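Local coordinates for sialyltransferase 0160 (Photobacterium damselae, PDB 4R84), which probably transfers sialic acid from CMP-sialic acid to galactoside acceptors, as a glycosyltransferase of the GT-B structural group, at residues I360-T365 against D444-I449; F403-P408 against I425-K430; G448-L453 against I465-S470. All coordinates share one frame; numbering follows the deposited sequence.

Contact 1 of 3, residues I360-T365 against D444-I449. With CSF (cytidine-5'-monophosphate-3-fluoro-N-acetyl-neuraminic acid), chain E.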
loop_
_atom_site.group_PDB
_atom_site.type_symbol
_atom_site.label_atom_id
_atom_site.label_comp_id
_atom_site.label_asym_id
_atom_site.label_seq_id
_atom_site.Cartn_x
_atom_site.Cartn_y
_atom_site.Cartn_z
ATOM N N ILE A 360 -24.737 0.157 -4.245
ATOM C CA ILE A 360 -24.170 1.403 -3.760
ATOM C C ILE A 360 -24.105 2.436 -4.864
ATOM O O ILE A 360 -23.484 2.207 -5.905
ATOM C CB ILE A 360 -22.743 1.221 -3.207
ATOM C CG1 ILE A 360 -22.755 0.341 -1.972
ATOM C CG2 ILE A 360 -22.152 2.585 -2.880
ATOM C CD1 ILE A 360 -21.341 0.075 -1.432
ATOM N N PHE A 361 -24.725 3.585 -4.619
ATOM C CA PHE A 361 -24.549 4.738 -5.484
ATOM C C PHE A 361 -23.357 5.557 -4.998
ATOM O O PHE A 361 -23.313 5.949 -3.832
ATOM C CB PHE A 361 -25.807 5.616 -5.506
ATOM C CG PHE A 361 -25.634 6.896 -6.281
ATOM C CD1 PHE A 361 -25.764 6.901 -7.655
ATOM C CD2 PHE A 361 -25.342 8.091 -5.636
ATOM C CE1 PHE A 361 -25.606 8.078 -8.379
ATOM C CE2 PHE A 361 -25.176 9.272 -6.359
ATOM C CZ PHE A 361 -25.309 9.257 -7.731
ATOM N N THR A 362 -22.427 5.853 -5.903
ATOM C CA THR A 362 -21.273 6.665 -5.520
ATOM C C THR A 362 -21.502 8.130 -5.886
ATOM O O THR A 362 -21.580 8.487 -7.068
ATOM C CB THR A 362 -19.988 6.169 -6.197
ATOM O OG1 THR A 362 -20.138 6.235 -7.612
ATOM C CG2 THR A 362 -19.701 4.719 -5.812
ATOM N N GLY A 363 -21.599 8.987 -4.877
ATOM C CA GLY A 363 -21.853 10.400 -5.123
ATOM C C GLY A 363 -20.613 11.187 -5.519
ATOM O O GLY A 363 -19.497 10.684 -5.447
ATOM N N THR A 364 -20.808 12.426 -5.960
ATOM C CA THR A 364 -19.680 13.327 -6.185
ATOM C C THR A 364 -19.974 14.686 -5.575
ATOM O O THR A 364 -20.981 14.862 -4.894
ATOM C CB THR A 364 -19.366 13.493 -7.678
ATOM O OG1 THR A 364 -18.096 14.150 -7.828
ATOM C CG2 THR A 364 -20.473 14.299 -8.365
ATOM N N THR A 365 -19.085 15.646 -5.805
ATOM C CA THR A 365 -19.311 16.992 -5.308
ATOM C C THR A 365 -20.000 17.838 -6.373
ATOM O O THR A 365 -21.056 17.469 -6.871
ATOM C CB THR A 365 -17.991 17.666 -4.862
ATOM O OG1 THR A 365 -17.039 17.606 -5.931
ATOM C CG2 THR A 365 -17.422 16.943 -3.667
ATOM N N ASP A 444 -23.418 -5.939 -4.302
ATOM C CA ASP A 444 -23.732 -6.680 -5.510
ATOM C C ASP A 444 -23.539 -5.829 -6.758
ATOM O O ASP A 444 -23.113 -6.328 -7.798
ATOM C CB ASP A 444 -25.152 -7.226 -5.431
ATOM C CG ASP A 444 -25.309 -8.227 -4.318
ATOM O OD1 ASP A 444 -24.856 -9.368 -4.511
ATOM O OD2 ASP A 444 -25.865 -7.883 -3.251
ATOM N N THR A 445 -23.824 -4.535 -6.653
ATOM C CA THR A 445 -23.626 -3.669 -7.799
ATOM C C THR A 445 -23.295 -2.258 -7.335
ATOM O O THR A 445 -23.747 -1.813 -6.275
ATOM C CB THR A 445 -24.871 -3.657 -8.736
ATOM O OG1 THR A 445 -24.485 -3.244 -10.050
ATOM C CG2 THR A 445 -25.983 -2.724 -8.218
ATOM N N VAL A 446 -22.483 -1.580 -8.139
ATOM C CA VAL A 446 -22.032 -0.222 -7.863
ATOM C C VAL A 446 -22.264 0.645 -9.075
ATOM O O VAL A 446 -21.895 0.270 -10.177
ATOM C CB VAL A 446 -20.536 -0.179 -7.514
ATOM C CG1 VAL A 446 -20.118 1.256 -7.127
ATOM C CG2 VAL A 446 -20.223 -1.155 -6.399
ATOM N N ALA A 447 -22.843 1.823 -8.876
ATOM C CA ALA A 447 -23.022 2.736 -9.992
ATOM C C ALA A 447 -23.023 4.159 -9.491
ATOM O O ALA A 447 -23.220 4.405 -8.304
ATOM C CB ALA A 447 -24.333 2.445 -10.738
ATOM N N GLY A 448 -22.821 5.100 -10.402
ATOM C CA GLY A 448 -22.842 6.493 -10.014
ATOM C C GLY A 448 -21.834 7.333 -10.754
ATOM O O GLY A 448 -21.461 7.031 -11.877
ATOM N N ILE A 449 -21.375 8.396 -10.110
ATOM C CA ILE A 449 -20.530 9.351 -10.794
ATOM C C ILE A 449 -19.109 8.822 -10.889
ATOM O O ILE A 449 -18.602 8.257 -9.920
ATOM C CB ILE A 449 -20.538 10.716 -10.065
ATOM C CG1 ILE A 449 -21.972 11.150 -9.730
ATOM C CG2 ILE A 449 -19.786 11.762 -10.877
ATOM C CD1 ILE A 449 -22.938 11.238 -10.930
HETATM C C5A CSF E . -10.672 14.566 -10.233
HETATM C C4A CSF E . -9.650 14.283 -9.140
HETATM C C2A CSF E . -11.566 13.958 -7.519
HETATM O O6A CSF E . -12.440 14.194 -8.638
HETATM C C6A CSF E . -11.941 13.789 -9.907
HETATM C C3A CSF E . -10.210 14.645 -7.760
HETATM O O4A CSF E . -8.463 15.040 -9.411
HETATM N N5A CSF E . -10.150 14.132 -11.510
HETATM C C7A CSF E . -13.011 14.101 -10.934
HETATM C C8A CSF E . -14.277 13.320 -10.627
HETATM C C9A CSF E . -15.278 13.467 -11.766
HETATM O O9A CSF E . -16.423 12.682 -11.436
HETATM O O8A CSF E . -13.925 11.942 -10.508
HETATM O O7A CSF E . -13.319 15.496 -10.887
HETATM C C1A CSF E . -12.210 14.530 -6.272
HETATM O OBA CSF E . -11.658 14.333 -5.171
HETATM O OAA CSF E . -13.268 15.196 -6.370
HETATM O O1A CSF E . -11.299 12.573 -7.288
HETATM O O2A CSF E . -11.637 10.202 -7.972
HETATM N N1 CSF E . -14.482 8.934 -2.924
HETATM C C2 CSF E . -15.313 8.139 -2.120
HETATM N N3 CSF E . -16.636 8.063 -2.388
HETATM C C4 CSF E . -17.141 8.749 -3.435
HETATM C C5 CSF E . -16.326 9.553 -4.233
HETATM C C6 CSF E . -14.968 9.640 -3.948
HETATM C "C3'" CSF E . -11.612 8.391 -4.294
HETATM C "C2'" CSF E . -12.264 7.835 -3.056
HETATM C "C1'" CSF E . -13.059 9.020 -2.558
HETATM O "O4'" CSF E . -12.473 10.195 -3.126
HETATM C "C4'" CSF E . -11.320 9.813 -3.874
HETATM P PA CSF E . -12.339 11.331 -7.260
HETATM O "O5'" CSF E . -12.369 10.842 -5.750
HETATM C "C5'" CSF E . -11.141 10.760 -5.041
HETATM O "O3'" CSF E . -10.459 7.644 -4.661
HETATM O "O2'" CSF E . -11.275 7.550 -2.057
HETATM N N4 CSF E . -18.467 8.675 -3.706
HETATM O O2 CSF E . -14.810 7.506 -1.153
HETATM O O3A CSF E . -13.742 11.728 -7.632
HETATM C C10 CSF E . -10.112 14.918 -12.589
HETATM O O10 CSF E . -10.433 16.098 -12.558
HETATM C C11 CSF E . -9.666 14.247 -13.859
HETATM F F3A CSF E . -10.391 16.005 -7.661
HETATM O O HOH W 1 -17.904 9.601 -7.540
#

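Contact 2 of 3, residues F403-P408 against I425-K430. With CSF (cytidine-5'-monophosphate-3-fluoro-N-acetyl-neuraminic acid), chain E.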
loop_
_atom_site.group_PDB
_atom_site.type_symbol
_atom_site.label_atom_id
_atom_site.label_comp_id
_atom_site.label_asym_id
_atom_site.label_seq_id
_atom_site.Cartn_x
_atom_site.Cartn_y
_atom_site.Cartn_z
ATOM N N PHE A 403 -28.013 1.871 -1.066
ATOM C CA PHE A 403 -26.961 2.360 -0.186
ATOM C C PHE A 403 -26.308 3.560 -0.857
ATOM O O PHE A 403 -26.209 3.619 -2.088
ATOM C CB PHE A 403 -25.918 1.278 0.084
ATOM C CG PHE A 403 -26.421 0.144 0.929
ATOM C CD1 PHE A 403 -27.222 -0.857 0.385
ATOM C CD2 PHE A 403 -26.073 0.065 2.269
ATOM C CE1 PHE A 403 -27.681 -1.905 1.174
ATOM C CE2 PHE A 403 -26.530 -0.978 3.058
ATOM C CZ PHE A 403 -27.336 -1.958 2.514
ATOM N N PHE A 404 -25.855 4.507 -0.051
ATOM C CA PHE A 404 -25.246 5.720 -0.566
ATOM C C PHE A 404 -23.836 5.863 -0.052
ATOM O O PHE A 404 -23.612 5.851 1.158
ATOM C CB PHE A 404 -26.079 6.946 -0.155
ATOM C CG PHE A 404 -25.487 8.265 -0.579
ATOM C CD1 PHE A 404 -25.194 8.511 -1.910
ATOM C CD2 PHE A 404 -25.301 9.291 0.344
ATOM C CE1 PHE A 404 -24.673 9.734 -2.313
ATOM C CE2 PHE A 404 -24.786 10.522 -0.048
ATOM C CZ PHE A 404 -24.466 10.753 -1.382
ATOM N N LYS A 405 -22.868 5.988 -0.959
ATOM C CA LYS A 405 -21.515 6.356 -0.526
ATOM C C LYS A 405 -21.215 7.735 -1.081
ATOM O O LYS A 405 -20.866 7.894 -2.259
ATOM C CB LYS A 405 -20.468 5.330 -0.978
ATOM C CG LYS A 405 -19.021 5.724 -0.600
ATOM C CD LYS A 405 -18.983 6.192 0.836
ATOM C CE LYS A 405 -17.577 6.543 1.290
ATOM N NZ LYS A 405 -16.942 7.763 0.703
ATOM N N GLY A 406 -21.416 8.742 -0.237
ATOM C CA GLY A 406 -21.192 10.103 -0.656
ATOM C C GLY A 406 -19.721 10.421 -0.803
ATOM O O GLY A 406 -18.851 9.750 -0.213
ATOM N N HIS A 407 -19.432 11.453 -1.589
ATOM C CA HIS A 407 -18.072 11.983 -1.688
ATOM C C HIS A 407 -17.694 12.586 -0.340
ATOM O O HIS A 407 -18.517 13.214 0.317
ATOM C CB HIS A 407 -17.991 13.036 -2.807
ATOM C CG HIS A 407 -16.597 13.437 -3.186
ATOM N ND1 HIS A 407 -15.796 14.221 -2.380
ATOM C CD2 HIS A 407 -15.875 13.187 -4.305
ATOM C CE1 HIS A 407 -14.638 14.430 -2.982
ATOM N NE2 HIS A 407 -14.660 13.818 -4.151
ATOM N N PRO A 408 -16.449 12.376 0.098
ATOM C CA PRO A 408 -16.052 12.917 1.405
ATOM C C PRO A 408 -16.214 14.436 1.516
ATOM O O PRO A 408 -16.394 14.945 2.620
ATOM C CB PRO A 408 -14.572 12.519 1.520
ATOM C CG PRO A 408 -14.138 12.147 0.101
ATOM C CD PRO A 408 -15.378 11.596 -0.551
ATOM N N ILE A 425 -29.619 3.551 2.854
ATOM C CA ILE A 425 -28.707 3.475 3.993
ATOM C C ILE A 425 -27.387 4.176 3.680
ATOM O O ILE A 425 -26.801 3.954 2.622
ATOM C CB ILE A 425 -28.458 2.014 4.402
ATOM C CG1 ILE A 425 -29.751 1.434 4.972
ATOM C CG2 ILE A 425 -27.332 1.950 5.459
ATOM C CD1 ILE A 425 -29.787 -0.085 5.104
ATOM N N ASN A 426 -26.926 5.021 4.605
ATOM C CA ASN A 426 -25.691 5.783 4.417
ATOM C C ASN A 426 -24.427 5.007 4.788
ATOM O O ASN A 426 -24.389 4.337 5.814
ATOM C CB ASN A 426 -25.750 7.070 5.250
ATOM C CG ASN A 426 -24.650 8.049 4.897
ATOM O OD1 ASN A 426 -24.617 8.578 3.792
ATOM N ND2 ASN A 426 -23.762 8.329 5.854
ATOM N N ILE A 427 -23.409 5.086 3.930
ATOM C CA ILE A 427 -22.062 4.627 4.277
ATOM C C ILE A 427 -21.218 5.878 4.461
ATOM O O ILE A 427 -21.054 6.653 3.527
ATOM C CB ILE A 427 -21.457 3.698 3.194
ATOM C CG1 ILE A 427 -22.411 2.530 2.921
ATOM C CG2 ILE A 427 -20.050 3.200 3.596
ATOM C CD1 ILE A 427 -22.003 1.673 1.739
ATOM N N PRO A 428 -20.683 6.083 5.680
ATOM C CA PRO A 428 -20.042 7.353 6.044
ATOM C C PRO A 428 -19.088 7.872 4.973
ATOM O O PRO A 428 -18.176 7.155 4.549
ATOM C CB PRO A 428 -19.283 7.008 7.332
ATOM C CG PRO A 428 -20.092 5.920 7.961
ATOM C CD PRO A 428 -20.657 5.106 6.783
ATOM N N ALA A 429 -19.337 9.094 4.519
ATOM C CA ALA A 429 -18.604 9.665 3.401
ATOM C C ALA A 429 -17.112 9.764 3.656
ATOM O O ALA A 429 -16.321 9.763 2.709
ATOM C CB ALA A 429 -19.172 11.048 3.051
ATOM N N LYS A 430 -16.722 9.874 4.924
ATOM C CA LYS A 430 -15.301 10.011 5.264
ATOM C C LYS A 430 -14.459 8.780 4.879
ATOM O O LYS A 430 -13.253 8.873 4.617
ATOM C CB LYS A 430 -15.149 10.283 6.768
ATOM C CG LYS A 430 -13.708 10.522 7.214
ATOM C CD LYS A 430 -13.623 10.878 8.695
ATOM C CE LYS A 430 -12.187 11.221 9.100
ATOM N NZ LYS A 430 -12.108 11.776 10.486
HETATM C C5A CSF E . -10.672 14.566 -10.233
HETATM C C4A CSF E . -9.650 14.283 -9.140
HETATM C C2A CSF E . -11.566 13.958 -7.519
HETATM O O6A CSF E . -12.440 14.194 -8.638
HETATM C C6A CSF E . -11.941 13.789 -9.907
HETATM C C3A CSF E . -10.210 14.645 -7.760
HETATM O O4A CSF E . -8.463 15.040 -9.411
HETATM N N5A CSF E . -10.150 14.132 -11.510
HETATM C C7A CSF E . -13.011 14.101 -10.934
HETATM C C8A CSF E . -14.277 13.320 -10.627
HETATM C C9A CSF E . -15.278 13.467 -11.766
HETATM O O9A CSF E . -16.423 12.682 -11.436
HETATM O O8A CSF E . -13.925 11.942 -10.508
HETATM O O7A CSF E . -13.319 15.496 -10.887
HETATM C C1A CSF E . -12.210 14.530 -6.272
HETATM O OBA CSF E . -11.658 14.333 -5.171
HETATM O OAA CSF E . -13.268 15.196 -6.370
HETATM O O1A CSF E . -11.299 12.573 -7.288
HETATM O O2A CSF E . -11.637 10.202 -7.972
HETATM N N1 CSF E . -14.482 8.934 -2.924
HETATM C C2 CSF E . -15.313 8.139 -2.120
HETATM N N3 CSF E . -16.636 8.063 -2.388
HETATM C C4 CSF E . -17.141 8.749 -3.435
HETATM C C5 CSF E . -16.326 9.553 -4.233
HETATM C C6 CSF E . -14.968 9.640 -3.948
HETATM C "C3'" CSF E . -11.612 8.391 -4.294
HETATM C "C2'" CSF E . -12.264 7.835 -3.056
HETATM C "C1'" CSF E . -13.059 9.020 -2.558
HETATM O "O4'" CSF E . -12.473 10.195 -3.126
HETATM C "C4'" CSF E . -11.320 9.813 -3.874
HETATM P PA CSF E . -12.339 11.331 -7.260
HETATM O "O5'" CSF E . -12.369 10.842 -5.750
HETATM C "C5'" CSF E . -11.141 10.760 -5.041
HETATM O "O3'" CSF E . -10.459 7.644 -4.661
HETATM O "O2'" CSF E . -11.275 7.550 -2.057
HETATM N N4 CSF E . -18.467 8.675 -3.706
HETATM O O2 CSF E . -14.810 7.506 -1.153
HETATM O O3A CSF E . -13.742 11.728 -7.632
HETATM C C10 CSF E . -10.112 14.918 -12.589
HETATM O O10 CSF E . -10.433 16.098 -12.558
HETATM C C11 CSF E . -9.666 14.247 -13.859
HETATM F F3A CSF E . -10.391 16.005 -7.661
HETATM O O HOH W 2 -22.095 8.835 2.433
#

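Contact 3 of 3, residues G448-L453 against I465-S470. With CSF (cytidine-5'-monophosphate-3-fluoro-N-acetyl-neuraminic acid), chain E.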
loop_
_atom_site.group_PDB
_atom_site.type_symbol
_atom_site.label_atom_id
_atom_site.label_comp_id
_atom_site.label_asym_id
_atom_site.label_seq_id
_atom_site.Cartn_x
_atom_site.Cartn_y
_atom_site.Cartn_z
ATOM N N GLY A 448 -22.821 5.100 -10.402
ATOM C CA GLY A 448 -22.842 6.493 -10.014
ATOM C C GLY A 448 -21.834 7.333 -10.754
ATOM O O GLY A 448 -21.461 7.031 -11.877
ATOM N N ILE A 449 -21.375 8.396 -10.110
ATOM C CA ILE A 449 -20.530 9.351 -10.794
ATOM C C ILE A 449 -19.109 8.822 -10.889
ATOM O O ILE A 449 -18.602 8.257 -9.920
ATOM C CB ILE A 449 -20.538 10.716 -10.065
ATOM C CG1 ILE A 449 -21.972 11.150 -9.730
ATOM C CG2 ILE A 449 -19.786 11.762 -10.877
ATOM C CD1 ILE A 449 -22.938 11.238 -10.930
ATOM N N ALA A 450 -18.481 9.001 -12.050
ATOM C CA ALA A 450 -17.106 8.557 -12.283
ATOM C C ALA A 450 -16.170 8.991 -11.180
ATOM O O ALA A 450 -16.300 10.080 -10.633
ATOM C CB ALA A 450 -16.595 9.067 -13.604
ATOM N N SER A 451 -15.246 8.100 -10.859
ATOM C CA SER A 451 -14.226 8.337 -9.853
ATOM C C SER A 451 -13.170 7.254 -10.019
ATOM O O SER A 451 -13.441 6.193 -10.591
ATOM C CB SER A 451 -14.809 8.305 -8.447
ATOM O OG SER A 451 -13.772 8.175 -7.485
ATOM N N SER A 452 -11.966 7.544 -9.524
ATOM C CA SER A 452 -10.863 6.598 -9.520
ATOM C C SER A 452 -11.250 5.294 -8.817
ATOM O O SER A 452 -10.672 4.239 -9.073
ATOM C CB SER A 452 -9.635 7.249 -8.851
ATOM O OG SER A 452 -8.549 6.363 -8.855
ATOM N N LEU A 453 -12.224 5.370 -7.915
ATOM C CA LEU A 453 -12.631 4.210 -7.145
ATOM C C LEU A 453 -13.113 3.058 -8.042
ATOM O O LEU A 453 -13.085 1.903 -7.624
ATOM C CB LEU A 453 -13.720 4.595 -6.130
ATOM C CG LEU A 453 -15.113 4.987 -6.646
ATOM C CD1 LEU A 453 -16.021 3.763 -6.829
ATOM C CD2 LEU A 453 -15.741 6.006 -5.669
ATOM N N ILE A 465 -21.483 4.091 -15.176
ATOM C CA ILE A 465 -20.688 5.204 -14.685
ATOM C C ILE A 465 -21.099 6.496 -15.362
ATOM O O ILE A 465 -21.223 6.548 -16.590
ATOM C CB ILE A 465 -19.213 4.957 -14.926
ATOM C CG1 ILE A 465 -18.786 3.685 -14.197
ATOM C CG2 ILE A 465 -18.412 6.113 -14.397
ATOM C CD1 ILE A 465 -17.321 3.374 -14.341
ATOM N N VAL A 466 -21.307 7.537 -14.559
ATOM C CA VAL A 466 -21.754 8.822 -15.076
ATOM C C VAL A 466 -20.628 9.835 -15.155
ATOM O O VAL A 466 -19.951 10.093 -14.158
ATOM C CB VAL A 466 -22.860 9.397 -14.205
ATOM C CG1 VAL A 466 -23.265 10.777 -14.718
ATOM C CG2 VAL A 466 -24.055 8.444 -14.201
ATOM N N PHE A 467 -20.410 10.394 -16.340
ATOM C CA PHE A 467 -19.468 11.491 -16.463
ATOM C C PHE A 467 -20.209 12.810 -16.481
ATOM O O PHE A 467 -21.282 12.910 -17.046
ATOM C CB PHE A 467 -18.616 11.324 -17.703
ATOM C CG PHE A 467 -17.679 10.186 -17.596
ATOM C CD1 PHE A 467 -18.118 8.898 -17.817
ATOM C CD2 PHE A 467 -16.365 10.394 -17.215
ATOM C CE1 PHE A 467 -17.249 7.829 -17.690
ATOM C CE2 PHE A 467 -15.500 9.335 -17.087
ATOM C CZ PHE A 467 -15.941 8.054 -17.321
ATOM N N THR A 468 -19.646 13.795 -15.800
ATOM C CA THR A 468 -20.286 15.094 -15.651
ATOM C C THR A 468 -19.496 16.162 -16.421
ATOM O O THR A 468 -18.364 15.921 -16.824
ATOM C CB THR A 468 -20.381 15.486 -14.170
ATOM O OG1 THR A 468 -19.078 15.425 -13.594
ATOM C CG2 THR A 468 -21.297 14.547 -13.401
ATOM N N SER A 469 -20.085 17.338 -16.632
ATOM C CA SER A 469 -19.399 18.387 -17.391
ATOM C C SER A 469 -18.073 18.770 -16.749
ATOM O O SER A 469 -18.000 18.983 -15.550
ATOM C CB SER A 469 -20.279 19.624 -17.536
ATOM O OG SER A 469 -21.485 19.280 -18.192
ATOM N N SER A 470 -17.030 18.827 -17.571
ATOM C CA SER A 470 -15.706 19.250 -17.123
ATOM C C SER A 470 -15.092 20.135 -18.191
ATOM O O SER A 470 -15.749 20.465 -19.195
ATOM C CB SER A 470 -14.812 18.038 -16.832
ATOM O OG SER A 470 -14.414 17.387 -18.035
HETATM C C5A CSF E . -10.672 14.566 -10.233
HETATM C C4A CSF E . -9.650 14.283 -9.140
HETATM C C2A CSF E . -11.566 13.958 -7.519
HETATM O O6A CSF E . -12.440 14.194 -8.638
HETATM C C6A CSF E . -11.941 13.789 -9.907
HETATM C C3A CSF E . -10.210 14.645 -7.760
HETATM O O4A CSF E . -8.463 15.040 -9.411
HETATM N N5A CSF E . -10.150 14.132 -11.510
HETATM C C7A CSF E . -13.011 14.101 -10.934
HETATM C C8A CSF E . -14.277 13.320 -10.627
HETATM C C9A CSF E . -15.278 13.467 -11.766
HETATM O O9A CSF E . -16.423 12.682 -11.436
HETATM O O8A CSF E . -13.925 11.942 -10.508
HETATM O O7A CSF E . -13.319 15.496 -10.887
HETATM C C1A CSF E . -12.210 14.530 -6.272
HETATM O OBA CSF E . -11.658 14.333 -5.171
HETATM O OAA CSF E . -13.268 15.196 -6.370
HETATM O O1A CSF E . -11.299 12.573 -7.288
HETATM O O2A CSF E . -11.637 10.202 -7.972
HETATM N N1 CSF E . -14.482 8.934 -2.924
HETATM C C2 CSF E . -15.313 8.139 -2.120
HETATM N N3 CSF E . -16.636 8.063 -2.388
HETATM C C4 CSF E . -17.141 8.749 -3.435
HETATM C C5 CSF E . -16.326 9.553 -4.233
HETATM C C6 CSF E . -14.968 9.640 -3.948
HETATM C "C3'" CSF E . -11.612 8.391 -4.294
HETATM C "C2'" CSF E . -12.264 7.835 -3.056
HETATM C "C1'" CSF E . -13.059 9.020 -2.558
HETATM O "O4'" CSF E . -12.473 10.195 -3.126
HETATM C "C4'" CSF E . -11.320 9.813 -3.874
HETATM P PA CSF E . -12.339 11.331 -7.260
HETATM O "O5'" CSF E . -12.369 10.842 -5.750
HETATM C "C5'" CSF E . -11.141 10.760 -5.041
HETATM O "O3'" CSF E . -10.459 7.644 -4.661
HETATM O "O2'" CSF E . -11.275 7.550 -2.057
HETATM N N4 CSF E . -18.467 8.675 -3.706
HETATM O O2 CSF E . -14.810 7.506 -1.153
HETATM O O3A CSF E . -13.742 11.728 -7.632
HETATM C C10 CSF E . -10.112 14.918 -12.589
HETATM O O10 CSF E . -10.433 16.098 -12.558
HETATM C C11 CSF E . -9.666 14.247 -13.859
HETATM F F3A CSF E . -10.391 16.005 -7.661
#

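Contact 1 of 3, residues I360-T365 against D444-I449
In the nucleotide-binding Rossmann-like half of this GT-B enzyme, strands 358-362 and 445-447 run parallel, and Ile360 to Thr362 pair with Val446 to Gly448. Four backbone bonds join them: Ile360 N to Thr445 O, Ala447 N to Ile360 O, Thr362 N to Ala447 O at 2.9 Å, and Ile449 N to Thr362 O. The axes of the short strands lie 5.0 Å apart and diverge by 22°, the gentle twist of a parallel sheet. Phe361 CG is anti to the backbone N (chi1 174°), which sends the ring along the sheet surface until CE1 meets Gly448 CA at 3.6 Å. Helix 373-388 covers this ring through Gln380, Val383 and Ile384. On the other surface Thr362 CG2 touches Val446 CG1 at 3.7 Å, the two side chains crossing at about a right angle. Thr362 OG1 has Tyr454 OH as its stronger partner; its approach to Ile449 O is weak.

As in other Rossmann-type sheets, the ligand lies at the C-terminal ends of the strands. There the chain bends sharply at Gly448, which adopts a backbone conformation rarely open to other residues. Just beyond it, Ile449 brings CG2 within 3.6 Å of Thr364 CG2, while its CG1 also packs against that methyl. The same CG2 lies 3.5 Å from O9A of the bound CMP-3-fluoro-sialic acid, a contact with the glycerol tail of the sugar. Gly363 O accepts a bond from the cytosine amino group N4 at 2.9 Å and a second from a water, which donates also to Ile449 O and thereby bridges the two segments just past the paired strands.

Contact 2 of 3, residues F403-P408 against I425-K430
Phe403 and Ile425 run alongside each other from neighbouring strands, with ring atom CD2 of Phe403 3.7 Å from Ile425 CB. On the same surface Ile427 CD1 packs against Phe403 CB at 4.3 Å. The Phe403 ring also meets Tyr351, a calcium ligand, edge to face, and helix 344-353 covers Phe403 and Ile425. Between the strands, Phe404 N donates to Ile425 O and Ile427 N to Phe404 O, each at 2.9 Å; a water accepts from Gly406 N and donates to Asn426 OD1 and Ile427 O. Strands 401-405 and 425-427 with helix 412-419 form a beta-alpha-beta crossover of the Rossmann-like domain, and the loop after strand 401-405 reaches the nucleotide. Ala429 turns its CB onto that loop, 3.5 Å from both Gly406 O and His407 O. Lys405, bent at chi2 (46°) and chi4 (70°), curls past Ile427 O and Pro428 O. Its NZ then donates to Ala429 O from above the carbonyl plane, to Gly406 O and, at 2.8 Å, to O2 of the cytosine, whose N4 donates to Lys405 O. His407 ND1 is hydrogen-bonded to Ala409 N, and NE2 donates to the sugar carboxylate at OAA (3.0 Å) and weakly at OBA.

Contact 3 of 3, residues G448-L453 against I465-S470
Ala450 CB sits over one face of the Phe467 ring, 3.9 Å from its centroid and 19° off the ring normal, a CH-pi contact offset toward the rim. The same methyl meets Ile465 CG2 at 3.6 Å, so it rests against both side chains on this face of the strand. On the opposite face, Ile449 CD1 leans on Val466 CB at 3.8 Å; chi2 of -56° folds this methyl toward the strand. Two backbone bonds pair the segments in parallel register: Val466 N to Gly448 O at 2.7 Å, and Ala450 N to Val466 O, nearly straight at 173°.

At the polar edge the loop turns to the donor analogue. Ala450 O accepts from two hydroxyls of the glycerol tail, O9A (2.7 Å) and O8A. Phosphate oxygen O2A takes one bond from the hydroxyl of Ser451 and another from the backbone N of Ser452. Ser451 OG also accepts from Leu453 N in an ST turn, which fixes the hydroxyl facing the phosphate. Strand 462-468 in turn pairs with strand 499-502; helix 483-490 packs on Ile465 and Phe467, and Val383 of helix 373-388 on Val466.

Overall arrangement
Along the chain, strand 358-362 comes first, and contact 1 closes the longest loop by pairing it with strand 445-447, with 78 residues between its segments. Contact 2 is nested inside that loop, a short crossover from strand 401-405 through helix 412-419 to strand 425-427. Contact 3 opens where contact 1 ends, sharing Gly448 and Ile449, and brings the chain back on strand 462-468. Contacts 1 and 2 belong to one four-stranded parallel sheet, in which strands 358-362 and 401-405 are neighbours; contact 3 ties the end of its edge strand to strand 462-468, which pairs in turn with 499-502. Contacts 2 and 3 do not touch, their centres about 16 Å apart, yet all three meet the same donor analogue.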